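Local coordinates for protein probable glutathione S-transferase (Bordetella bronchiseptica RB50, PDB 3H1N) that probably catalyses the conjugation of glutathione to electrophilic compounds, at residues B[38-43]-B[92-97]; B[100-105]-B[174-179]. All blocks are in the same frame, centred on the assembly; numbering follows the deposited sequence.

Contact 1 (B[38-43]-B[92-97]); sequences RLALEA and LFLGVE
In the thioredoxin-like N-terminal domain of this glutathione S-transferase fold, Leu-94 of helix 87-97 bridges to Ala-40 and Leu-41 of helix 34-43. The two helices pack as neighbours beside the four-stranded sheet, and their backbones stay well apart, the closest CA atoms being those of Ala-40 and Leu-94 at 8.0 Å. Side chains alone make the contact, which is small and wholly apolar and buries 100 Å² in all.

Leu-94 does most of the reaching. Its CB is directed at helix 34-43, and with CG anti to the carbonyl carbon (chi1 -58°) and an extended second torsion, CD1 is carried out to the far end of the side chain. That methyl is shared by two residues: it lies 4.4 Å from Ala-40 CB, a loose approach to a short side chain that also points across, and it meets a branch of Leu-41 more tightly. The CB of Leu-41 does not aim straight at the partner helix, but its CD2 methyl swings in, and the two leucines cross at about a right angle.

The contact is buried, with Tyr-22 of strand 22-25 and Leu-100 of the following loop also packing on Leu-94, and Ile-46 on Leu-41. The second methyl of Leu-94, CD2, stands 4.2 Å from Leu-41 CD2. The tightest approach is that of the same Leu-41 CD2 to Leu-94 CD1, at 3.8 Å.

Contact 2 (B[100-105]-B[174-179]); sequences LAPPDR and WLTDMG
Met-178, modelled as selenomethionine, lies across Ala-101 and Pro-102 where two irregular loops meet: 100-105, the linker from the thioredoxin-like domain to the helical domain, and 174-179, the loop leading to helix 183-198. The CA atoms of Pro-102 and Met-178 come within 5.5 Å.

From Met-178 CB, which points at the linker and sits 4.1 Å from Pro-102 CG, the side chain leaves with CG between the backbone N and the carbonyl carbon (chi1 79°). Met-178 SE then rests against the start of the proline ring, 3.7 Å from Pro-102 N and 3.9 Å from Pro-102 CD. A bend at chi3 (-65°) turns the terminal methyl over the face of the Ala-101 to Pro-102 peptide, where Met-178 CE lies 3.5 Å from Ala-101 O. The chain thus crosses the proline at about a right angle and covers this peptide link, a van der Waals contact throughout.

Thr-176 meets the CG corner of the same ring, its CB 4.1 Å from Pro-102 CG. Its OG1 accepts from Met-178 N (3.3 Å, 160° at the hydrogen), an ST turn that ties the two residues gripping the proline to each other.

Both Pro-102 and Thr-176 pack on Val-111 of helix 105-127. Just before that helix, Asp-104 takes the N-cap position, with OD2 bonded to Gly-107 N. On the same helix Arg-108 NE binds Pro-102 O and Trp-110 NE1 binds Leu-175 O, while Tyr-183 of helix 183-198 packs on Ala-101; the two loops are therefore held between the starts of helices 105-127 and 183-198.

Overall arrangement
From the N terminus, the chain passes strand 22-25 and helix 34-43, then runs through strand 48-50, helix 59-65 and strands 76-79 and 82-85 before helix 87-97 returns to close contact 1, wholly within the thioredoxin-like domain. Contact 2 opens three residues later in the linker and closes only after the long helices 105-127 and 142-167, joining the linker to a loop of the helical domain. The two loops therefore follow in series, neither nested nor crossed. Their centres are 13 Å apart, and they touch: Leu-100 packs against backbone atoms of Ala-40 and Leu-94, and Ala-101 against Gly-95, so the linker packs on the thioredoxin-like helices and is joined through contact 2 to the helical domain.

Contact 1 (B[38-43]-B[92-97])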
loop_
_atom_site.group_PDB
_atom_site.type_symbol
_atom_site.label_atom_id
_atom_site.label_comp_id
_atom_site.label_asym_id
_atom_site.label_seq_id
_atom_site.Cartn_x
_atom_site.Cartn_y
_atom_site.Cartn_z
ATOM N N ARG B 38 -13.019 8.796 6.009
ATOM C CA ARG B 38 -14.046 9.559 6.707
ATOM C C ARG B 38 -13.505 10.922 7.150
ATOM O O ARG B 38 -14.203 11.933 7.033
ATOM C CB ARG B 38 -14.542 8.752 7.922
ATOM C CG ARG B 38 -15.881 9.158 8.500
ATOM C CD ARG B 38 -16.648 7.947 9.073
ATOM N NE ARG B 38 -15.732 7.023 9.716
ATOM C CZ ARG B 38 -15.631 5.722 9.450
ATOM N NH1 ARG B 38 -14.724 5.005 10.092
ATOM N NH2 ARG B 38 -16.454 5.130 8.596
ATOM N N LEU B 39 -12.266 10.956 7.654
ATOM C CA LEU B 39 -11.647 12.237 8.038
ATOM C C LEU B 39 -11.535 13.209 6.858
ATOM O O LEU B 39 -11.852 14.377 6.979
ATOM C CB LEU B 39 -10.270 12.024 8.691
ATOM C CG LEU B 39 -10.279 11.495 10.129
ATOM C CD1 LEU B 39 -8.901 10.987 10.508
ATOM C CD2 LEU B 39 -10.752 12.564 11.118
ATOM N N ALA B 40 -11.089 12.712 5.710
ATOM C CA ALA B 40 -10.960 13.555 4.526
ATOM C C ALA B 40 -12.297 14.094 4.018
ATOM O O ALA B 40 -12.388 15.265 3.639
ATOM C CB ALA B 40 -10.232 12.788 3.420
ATOM N N LEU B 41 -13.328 13.243 3.995
ATOM C CA LEU B 41 -14.651 13.642 3.499
ATOM C C LEU B 41 -15.247 14.657 4.451
ATOM O O LEU B 41 -15.849 15.652 4.023
ATOM C CB LEU B 41 -15.599 12.443 3.387
ATOM C CG LEU B 41 -15.240 11.356 2.370
ATOM C CD1 LEU B 41 -16.060 10.081 2.652
ATOM C CD2 LEU B 41 -15.455 11.884 0.941
ATOM N N GLU B 42 -15.062 14.406 5.744
ATOM C CA GLU B 42 -15.583 15.313 6.777
ATOM C C GLU B 42 -14.897 16.688 6.744
ATOM O O GLU B 42 -15.570 17.731 6.700
ATOM C CB GLU B 42 -15.463 14.664 8.163
ATOM C CG GLU B 42 -16.403 13.455 8.404
ATOM C CD GLU B 42 -17.820 13.833 8.853
ATOM O OE1 GLU B 42 -18.692 12.936 8.911
ATOM O OE2 GLU B 42 -18.072 15.009 9.145
ATOM N N ALA B 43 -13.568 16.693 6.775
ATOM C CA ALA B 43 -12.794 17.940 6.782
ATOM C C ALA B 43 -12.916 18.700 5.457
ATOM O O ALA B 43 -12.993 19.925 5.451
ATOM C CB ALA B 43 -11.333 17.675 7.131
ATOM N N LEU B 92 -6.393 9.295 -3.043
ATOM C CA LEU B 92 -5.836 9.825 -4.294
ATOM C C LEU B 92 -6.903 10.518 -5.185
ATOM O O LEU B 92 -6.654 11.592 -5.757
ATOM C CB LEU B 92 -5.141 8.709 -5.097
ATOM C CG LEU B 92 -4.414 9.128 -6.379
ATOM C CD1 LEU B 92 -3.139 9.903 -6.067
ATOM C CD2 LEU B 92 -4.118 7.897 -7.282
ATOM N N PHE B 93 -8.067 9.887 -5.319
ATOM C CA PHE B 93 -9.169 10.467 -6.078
ATOM C C PHE B 93 -9.641 11.768 -5.432
ATOM O O PHE B 93 -9.815 12.778 -6.117
ATOM C CB PHE B 93 -10.341 9.474 -6.242
ATOM C CG PHE B 93 -11.612 10.127 -6.703
ATOM C CD1 PHE B 93 -11.722 10.620 -8.009
ATOM C CD2 PHE B 93 -12.674 10.303 -5.821
ATOM C CE1 PHE B 93 -12.893 11.257 -8.441
ATOM C CE2 PHE B 93 -13.863 10.957 -6.236
ATOM C CZ PHE B 93 -13.969 11.424 -7.545
ATOM N N LEU B 94 -9.836 11.742 -4.115
ATOM C CA LEU B 94 -10.315 12.934 -3.404
ATOM C C LEU B 94 -9.319 14.078 -3.480
ATOM O O LEU B 94 -9.711 15.253 -3.568
ATOM C CB LEU B 94 -10.642 12.609 -1.943
ATOM C CG LEU B 94 -11.686 11.501 -1.765
ATOM C CD1 LEU B 94 -11.941 11.195 -0.288
ATOM C CD2 LEU B 94 -13.001 11.856 -2.493
ATOM N N GLY B 95 -8.036 13.727 -3.444
ATOM C CA GLY B 95 -6.965 14.709 -3.580
ATOM C C GLY B 95 -6.966 15.414 -4.928
ATOM O O GLY B 95 -6.741 16.627 -5.002
ATOM N N VAL B 96 -7.210 14.656 -5.993
ATOM C CA VAL B 96 -7.180 15.211 -7.338
ATOM C C VAL B 96 -8.462 15.971 -7.640
ATOM O O VAL B 96 -8.416 17.060 -8.202
ATOM C CB VAL B 96 -6.907 14.123 -8.419
ATOM C CG1 VAL B 96 -7.183 14.658 -9.816
ATOM C CG2 VAL B 96 -5.474 13.654 -8.325
ATOM N N GLU B 97 -9.603 15.413 -7.249
ATOM C CA GLU B 97 -10.882 15.968 -7.683
ATOM C C GLU B 97 -11.433 17.045 -6.749
ATOM O O GLU B 97 -12.109 17.964 -7.218
ATOM C CB GLU B 97 -11.891 14.846 -7.953
ATOM C CG GLU B 97 -13.295 15.246 -8.418
ATOM C CD GLU B 97 -13.367 16.252 -9.575
ATOM O OE1 GLU B 97 -12.443 16.358 -10.437
ATOM O OE2 GLU B 97 -14.411 16.942 -9.628
#

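Contact 2 (B[100-105]-B[174-179])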
loop_
_atom_site.group_PDB
_atom_site.type_symbol
_atom_site.label_atom_id
_atom_site.label_comp_id
_atom_site.label_asym_id
_atom_site.label_seq_id
_atom_site.Cartn_x
_atom_site.Cartn_y
_atom_site.Cartn_z
ATOM N N LEU B 100 -7.748 18.063 -2.157
ATOM C CA LEU B 100 -7.206 17.650 -0.845
ATOM C C LEU B 100 -5.727 17.276 -0.939
ATOM O O LEU B 100 -5.143 16.711 -0.003
ATOM C CB LEU B 100 -8.020 16.486 -0.255
ATOM C CG LEU B 100 -9.544 16.658 -0.248
ATOM C CD1 LEU B 100 -10.190 15.540 0.538
ATOM C CD2 LEU B 100 -9.946 18.032 0.307
ATOM N N ALA B 101 -5.137 17.554 -2.097
ATOM C CA ALA B 101 -3.719 17.338 -2.334
ATOM C C ALA B 101 -3.233 18.433 -3.291
ATOM O O ALA B 101 -4.060 19.105 -3.922
ATOM C CB ALA B 101 -3.488 15.956 -2.926
ATOM N N PRO B 102 -1.897 18.611 -3.413
ATOM C CA PRO B 102 -1.352 19.687 -4.240
ATOM C C PRO B 102 -1.845 19.608 -5.691
ATOM O O PRO B 102 -2.238 18.530 -6.142
ATOM C CB PRO B 102 0.164 19.464 -4.147
ATOM C CG PRO B 102 0.365 18.753 -2.852
ATOM C CD PRO B 102 -0.833 17.860 -2.719
ATOM N N PRO B 103 -1.860 20.754 -6.407
ATOM C CA PRO B 103 -2.352 20.761 -7.784
ATOM C C PRO B 103 -1.334 20.196 -8.779
ATOM O O PRO B 103 -1.695 19.847 -9.899
ATOM C CB PRO B 103 -2.625 22.249 -8.058
ATOM C CG PRO B 103 -1.775 22.999 -7.090
ATOM C CD PRO B 103 -1.615 22.117 -5.886
ATOM N N ASP B 104 -0.077 20.106 -8.357
ATOM C CA ASP B 104 1.014 19.723 -9.238
ATOM C C ASP B 104 1.337 18.240 -9.121
ATOM O O ASP B 104 1.069 17.613 -8.082
ATOM C CB ASP B 104 2.262 20.549 -8.922
ATOM C CG ASP B 104 2.765 20.319 -7.508
ATOM O OD1 ASP B 104 2.052 20.685 -6.542
ATOM O OD2 ASP B 104 3.873 19.765 -7.368
ATOM N N ARG B 105 1.949 17.712 -10.179
ATOM C CA ARG B 105 2.281 16.288 -10.286
ATOM C C ARG B 105 3.177 15.818 -9.143
ATOM O O ARG B 105 2.880 14.819 -8.479
ATOM C CB ARG B 105 2.968 16.016 -11.629
ATOM C CG ARG B 105 3.451 14.589 -11.819
ATOM C CD ARG B 105 3.997 14.393 -13.229
ATOM N NE ARG B 105 5.268 15.080 -13.427
ATOM C CZ ARG B 105 5.994 14.987 -14.537
ATOM N NH1 ARG B 105 5.565 14.238 -15.541
ATOM N NH2 ARG B 105 7.144 15.642 -14.644
ATOM N N TRP B 174 3.006 21.896 7.535
ATOM C CA TRP B 174 2.314 20.754 6.934
ATOM C C TRP B 174 3.296 19.829 6.196
ATOM O O TRP B 174 4.490 20.123 6.079
ATOM C CB TRP B 174 1.218 21.207 5.959
ATOM C CG TRP B 174 0.118 22.056 6.542
ATOM C CD1 TRP B 174 -0.141 23.367 6.259
ATOM C CD2 TRP B 174 -0.876 21.648 7.496
ATOM N NE1 TRP B 174 -1.236 23.806 6.979
ATOM C CE2 TRP B 174 -1.700 22.772 7.750
ATOM C CE3 TRP B 174 -1.145 20.446 8.169
ATOM C CZ2 TRP B 174 -2.782 22.724 8.639
ATOM C CZ3 TRP B 174 -2.220 20.402 9.064
ATOM C CH2 TRP B 174 -3.022 21.537 9.290
ATOM N N LEU B 175 2.775 18.719 5.687
ATOM C CA LEU B 175 3.586 17.745 4.962
ATOM C C LEU B 175 3.974 18.211 3.556
ATOM O O LEU B 175 4.930 17.690 2.961
ATOM C CB LEU B 175 2.852 16.402 4.883
ATOM C CG LEU B 175 2.820 15.566 6.174
ATOM C CD1 LEU B 175 1.767 14.446 6.047
ATOM C CD2 LEU B 175 4.185 14.983 6.504
ATOM N N THR B 176 3.219 19.165 3.017
ATOM C CA THR B 176 3.434 19.646 1.641
ATOM C C THR B 176 3.698 21.149 1.601
ATOM O O THR B 176 3.590 21.842 2.620
ATOM C CB THR B 176 2.224 19.323 0.717
ATOM O OG1 THR B 176 1.154 20.242 0.977
ATOM C CG2 THR B 176 1.742 17.908 0.955
ATOM N N ASP B 177 4.030 21.654 0.417
ATOM C CA ASP B 177 4.292 23.085 0.244
ATOM C C ASP B 177 3.066 23.806 -0.320
ATOM O O ASP B 177 3.139 24.984 -0.668
ATOM C CB ASP B 177 5.524 23.295 -0.653
ATOM C CG ASP B 177 6.727 22.466 -0.201
ATOM O OD1 ASP B 177 7.320 22.779 0.862
ATOM O OD2 ASP B 177 7.076 21.489 -0.909
HETATM N N MSE B 178 1.939 23.093 -0.376
HETATM C CA MSE B 178 0.704 23.591 -1.003
HETATM C C MSE B 178 0.064 24.791 -0.292
HETATM O O MSE B 178 -0.700 25.539 -0.911
HETATM C CB MSE B 178 -0.317 22.449 -1.228
HETATM C CG MSE B 178 -1.109 22.002 -0.003
HETATM SE SE MSE B 178 -2.401 20.548 -0.346
HETATM C CE MSE B 178 -3.521 21.593 -1.542
ATOM N N GLY B 179 0.384 24.981 0.986
ATOM C CA GLY B 179 -0.139 26.102 1.757
ATOM C C GLY B 179 -1.367 25.808 2.602
ATOM O O GLY B 179 -2.009 26.736 3.104
#